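PDB 6BZN: halogenase PltM from Pseudomonas fluorescens, which halogenates phenolic compounds, apparently as a flavin-dependent enzyme, and can use chloride, bromide or iodide. Local coordinates for residues E209-D214 and N325-Q330; G344-L349 and Q398-S403. One frame throughout, in Å; residues are numbered along the deposited sequence. Where two conformers were deposited one is given.

Contact 1: E209-D214 and N325-Q330; sequences EGLATD and NYRSVQ
Arg327 and Glu209 illustrate how one arginine can fasten a loop by its backbone: NE and NH2 grip a single carbonyl oxygen side-on, the arginine itself standing on strand 327-328, which pairs antiparallel with 206-207 in a short two-stranded sheet. NE approaches Glu209 O at 2.8 Å, almost in line with the C=O bond, whereas NH2 reaches the same O at 3.1 Å from above the carbonyl plane. Because that oxygen lies almost within the guanidinium plane, the pair of bonds fixes the group's rotation. The salt bridge from NH2 to Glu209 OE2 (3.0 Å) adds charge attraction, though the hydrogen bond within it is weak, with carboxylate and guanidinium planes 81° apart. Arg327 CG sits between its own backbone N and carbonyl carbon (chi1 65°), and the extended chain from there carries NE out to the loop. Leu211 slides past this chain the other way, CD2 lying 3.9 Å from Arg327 CD, while its CD1 presses on Tyr326 CA at 3.5 Å. A methionine at Arg327 would probably leave the Glu209 carbonyl without both donors and its carboxylate without a counter-charge. The Asn325 side chain crosses that of Thr213 at about a right angle, with ND2 3.4 Å from Thr213 CG2, and its ND2 donates to Ile346 O. Asn325 OD1 and Thr213 O, two acceptors 3.2 Å apart, are bridged by Arg323, whose NE serves the first and NH2 the second.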
# COMPACT_ATOMS: atom_id res chain seq x y z
N GLU A 209 12.82 -1.62 16.36
CA GLU A 209 12.89 -2.77 17.27
C GLU A 209 11.72 -3.69 16.98
O GLU A 209 10.60 -3.22 16.79
CB GLU A 209 12.82 -2.31 18.74
CG GLU A 209 13.12 -3.39 19.78
CD GLU A 209 11.98 -4.37 20.07
OE1 GLU A 209 12.29 -5.53 20.46
OE2 GLU A 209 10.77 -4.03 19.93
N GLY A 210 11.98 -4.98 16.95
CA GLY A 210 10.93 -5.98 16.81
C GLY A 210 10.45 -6.25 15.39
O GLY A 210 9.57 -7.10 15.21
N LEU A 211 10.99 -5.57 14.38
CA LEU A 211 10.55 -5.78 12.99
C LEU A 211 11.25 -6.98 12.39
O LEU A 211 12.48 -7.09 12.47
CB LEU A 211 10.80 -4.55 12.11
CG LEU A 211 9.88 -3.38 12.42
CD1 LEU A 211 10.30 -2.16 11.63
CD2 LEU A 211 8.41 -3.72 12.14
N ALA A 212 10.46 -7.87 11.79
CA ALA A 212 10.99 -9.03 11.05
C ALA A 212 11.53 -8.68 9.67
O ALA A 212 12.37 -9.40 9.15
CB ALA A 212 9.93 -10.12 10.93
N THR A 213 11.03 -7.59 9.06
CA THR A 213 11.44 -7.19 7.73
C THR A 213 12.53 -6.12 7.82
O THR A 213 12.36 -5.11 8.50
CB THR A 213 10.24 -6.65 6.94
OG1 THR A 213 9.14 -7.57 7.03
CG2 THR A 213 10.59 -6.47 5.49
N ASP A 214 13.64 -6.36 7.11
CA ASP A 214 14.78 -5.45 7.02
C ASP A 214 15.17 -5.39 5.55
O ASP A 214 15.91 -6.26 5.06
CB ASP A 214 15.91 -5.99 7.91
CG ASP A 214 17.13 -5.07 7.98
OD1 ASP A 214 17.21 -4.02 7.31
OD2 ASP A 214 18.04 -5.44 8.75
N ASN A 325 11.84 0.08 6.54
CA ASN A 325 10.91 -0.48 7.51
C ASN A 325 10.97 0.27 8.84
O ASN A 325 12.04 0.51 9.35
CB ASN A 325 11.22 -1.95 7.80
CG ASN A 325 12.02 -2.61 6.69
OD1 ASN A 325 13.26 -2.59 6.72
ND2 ASN A 325 11.33 -3.16 5.69
N TYR A 326 9.80 0.56 9.40
CA TYR A 326 9.71 1.17 10.73
C TYR A 326 8.32 0.97 11.26
O TYR A 326 7.39 0.70 10.49
CB TYR A 326 10.09 2.65 10.68
CG TYR A 326 9.32 3.48 9.69
CD1 TYR A 326 8.11 4.08 10.04
CD2 TYR A 326 9.79 3.66 8.40
CE1 TYR A 326 7.39 4.84 9.12
CE2 TYR A 326 9.06 4.40 7.47
CZ TYR A 326 7.88 5.00 7.84
OH TYR A 326 7.18 5.73 6.91
N ARG A 327 8.18 1.07 12.57
CA ARG A 327 6.89 1.04 13.24
C ARG A 327 6.91 2.09 14.34
O ARG A 327 7.92 2.76 14.55
CB ARG A 327 6.61 -0.35 13.80
CG ARG A 327 7.54 -0.81 14.90
CD ARG A 327 7.12 -2.14 15.51
NE ARG A 327 7.96 -2.37 16.69
CZ ARG A 327 7.66 -2.05 17.95
NH1 ARG A 327 6.49 -1.51 18.29
NH2 ARG A 327 8.55 -2.30 18.89
N SER A 328 5.77 2.26 15.00
CA SER A 328 5.65 3.19 16.12
C SER A 328 4.97 2.54 17.31
O SER A 328 4.13 1.66 17.16
CB SER A 328 4.87 4.43 15.72
OG SER A 328 5.51 5.15 14.68
N VAL A 329 5.36 2.98 18.50
CA VAL A 329 4.82 2.43 19.73
C VAL A 329 3.41 2.98 20.06
O VAL A 329 2.63 2.33 20.75
CB VAL A 329 5.79 2.61 20.93
CG1 VAL A 329 7.13 1.96 20.63
CG2 VAL A 329 6.00 4.08 21.28
N GLN A 330 3.13 4.19 19.58
CA GLN A 330 1.81 4.84 19.69
C GLN A 330 1.69 5.74 18.48
O GLN A 330 2.71 6.07 17.85
CB GLN A 330 1.72 5.73 20.93
CG GLN A 330 1.71 5.01 22.27
CD GLN A 330 1.50 5.96 23.45
OE1 GLN A 330 1.76 7.16 23.35
NE2 GLN A 330 1.03 5.43 24.56

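Contact 2: G344-L349 and Q398-S403; sequences GFIDPL and QLVSCS
Asp347 OD1 is held by two N-H groups, the backbone N of Leu349 (2.9 Å from OD1) and the indole NE1 of Trp257. The first bond closes an Asx turn and uses the anti lone pair of OD1; OD2 is hydrogen-bonded to Tyr404 OH and Thr215 OG1, so both oxygens of this buried carboxylate are satisfied. A carboxylate fixed in this way leaves its CB to serve as an apolar surface, and here that carbon meets Val400 CG1 at 3.6 Å. Val400 carries the helix side of the contact: with CG1 anti to the backbone N (chi1 168°), one methyl faces Asp347 while CG2 lies 3.8 Å from Leu349 O. Ile346 slides past it in the opposite direction, CG2 coming 3.7 Å from Val400 CB. One turn further along, Leu349 CD2 rests on Ser403 CB at 3.5 Å. Ser403 OG bends back to donate to Leu399 O at 2.7 Å, and the backbone N of Ser403 reaches that oxygen from the other face of its plane. The loop between helices 340-343 and 352-374 is thus packed on helix 383-406, which is itself bordered by helix 410-441, where Trp416 NE1 bonds Ser403 OG, and by helix 465-483 beside Cys402.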
# COMPACT_ATOMS: atom_id res chain seq x y z
N GLY A 344 4.14 3.76 10.45
CA GLY A 344 4.87 2.56 10.12
C GLY A 344 4.82 2.23 8.65
O GLY A 344 3.86 2.57 7.97
N PHE A 345 5.89 1.61 8.16
CA PHE A 345 5.93 1.10 6.79
C PHE A 345 6.75 -0.17 6.75
O PHE A 345 7.72 -0.28 7.47
CB PHE A 345 6.55 2.11 5.84
CG PHE A 345 6.45 1.71 4.40
CD1 PHE A 345 5.24 1.83 3.73
CD2 PHE A 345 7.54 1.20 3.71
CE1 PHE A 345 5.12 1.47 2.40
CE2 PHE A 345 7.43 0.85 2.37
CZ PHE A 345 6.22 0.98 1.72
N ILE A 346 6.35 -1.13 5.91
CA ILE A 346 7.06 -2.40 5.84
C ILE A 346 7.76 -2.58 4.50
O ILE A 346 8.99 -2.69 4.45
CB ILE A 346 6.11 -3.58 6.14
CG1 ILE A 346 5.51 -3.44 7.56
CG2 ILE A 346 6.83 -4.91 5.99
CD1 ILE A 346 6.51 -3.40 8.71
N ASP A 347 7.01 -2.62 3.41
CA ASP A 347 7.61 -2.91 2.11
C ASP A 347 6.60 -2.60 1.01
O ASP A 347 5.41 -2.63 1.25
CB ASP A 347 8.02 -4.39 2.05
CG ASP A 347 9.05 -4.72 0.97
OD1 ASP A 347 8.62 -4.97 -0.18
OD2 ASP A 347 10.28 -4.77 1.27
N PRO A 348 7.08 -2.29 -0.21
CA PRO A 348 6.13 -2.18 -1.32
C PRO A 348 5.39 -3.48 -1.66
O PRO A 348 4.33 -3.42 -2.31
CB PRO A 348 7.00 -1.75 -2.50
CG PRO A 348 8.42 -2.05 -2.07
CD PRO A 348 8.43 -1.84 -0.59
N LEU A 349 5.93 -4.62 -1.23
CA LEU A 349 5.38 -5.92 -1.60
C LEU A 349 3.95 -6.10 -1.13
O LEU A 349 3.67 -6.03 0.06
CB LEU A 349 6.24 -7.06 -1.02
CG LEU A 349 5.80 -8.46 -1.45
CD1 LEU A 349 6.06 -8.68 -2.92
CD2 LEU A 349 6.47 -9.54 -0.61
N GLN A 398 4.55 -9.42 9.26
CA GLN A 398 4.53 -10.89 9.16
C GLN A 398 4.31 -11.32 7.71
O GLN A 398 5.06 -12.15 7.19
CB GLN A 398 3.49 -11.52 10.08
CG GLN A 398 3.90 -11.59 11.55
CD GLN A 398 5.09 -12.51 11.81
OE1 GLN A 398 5.07 -13.70 11.46
NE2 GLN A 398 6.15 -11.97 12.42
N LEU A 399 3.32 -10.72 7.05
CA LEU A 399 3.06 -11.06 5.65
C LEU A 399 4.31 -10.94 4.79
O LEU A 399 4.64 -11.87 4.04
CB LEU A 399 1.94 -10.18 5.09
CG LEU A 399 1.69 -10.25 3.58
CD1 LEU A 399 1.17 -11.63 3.18
CD2 LEU A 399 0.75 -9.16 3.13
N VAL A 400 5.01 -9.82 4.92
CA VAL A 400 6.10 -9.50 4.03
C VAL A 400 7.34 -10.31 4.40
O VAL A 400 7.97 -10.88 3.52
CB VAL A 400 6.40 -7.99 3.99
CG1 VAL A 400 7.73 -7.71 3.30
CG2 VAL A 400 5.27 -7.26 3.27
N SER A 401 7.69 -10.37 5.68
CA SER A 401 8.86 -11.14 6.10
C SER A 401 8.72 -12.61 5.69
O SER A 401 9.65 -13.20 5.14
CB SER A 401 9.12 -11.03 7.61
OG SER A 401 8.03 -11.52 8.38
N CYS A 402 7.55 -13.20 5.91
CA CYS A 402 7.32 -14.59 5.50
C CYS A 402 7.37 -14.75 3.96
O CYS A 402 7.84 -15.77 3.47
CB CYS A 402 6.01 -15.12 6.08
SG CYS A 402 6.07 -15.26 7.89
N SER A 403 6.91 -13.74 3.22
CA SER A 403 6.99 -13.76 1.77
C SER A 403 8.43 -13.76 1.27
O SER A 403 8.77 -14.51 0.37
CB SER A 403 6.24 -12.57 1.17
OG SER A 403 4.86 -12.65 1.46

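The two contacts follow in series along the chain, contact 1 closing before contact 2 opens, yet their centres lie only 10 Å apart. Two seams join them. The backbones of 325-330 and 344-349 are linked by a probable hydrogen bond between Tyr326 O and Phe345 N, 2.9 Å apart. Helix 383-406 supplies the other: Ser401 packs against Ala212 and Thr213, while Asp397 bonds Thr213 OG1 and Ala212 N. Loop 209-214 therefore rests on the same helix as 344-349. Tyr326 and, just beyond 344-349, Ser351 have each been seen to contact FAD, though not the same FAD molecule, so the two contacts place flavin-contacting parts of the chain against helix 383-406.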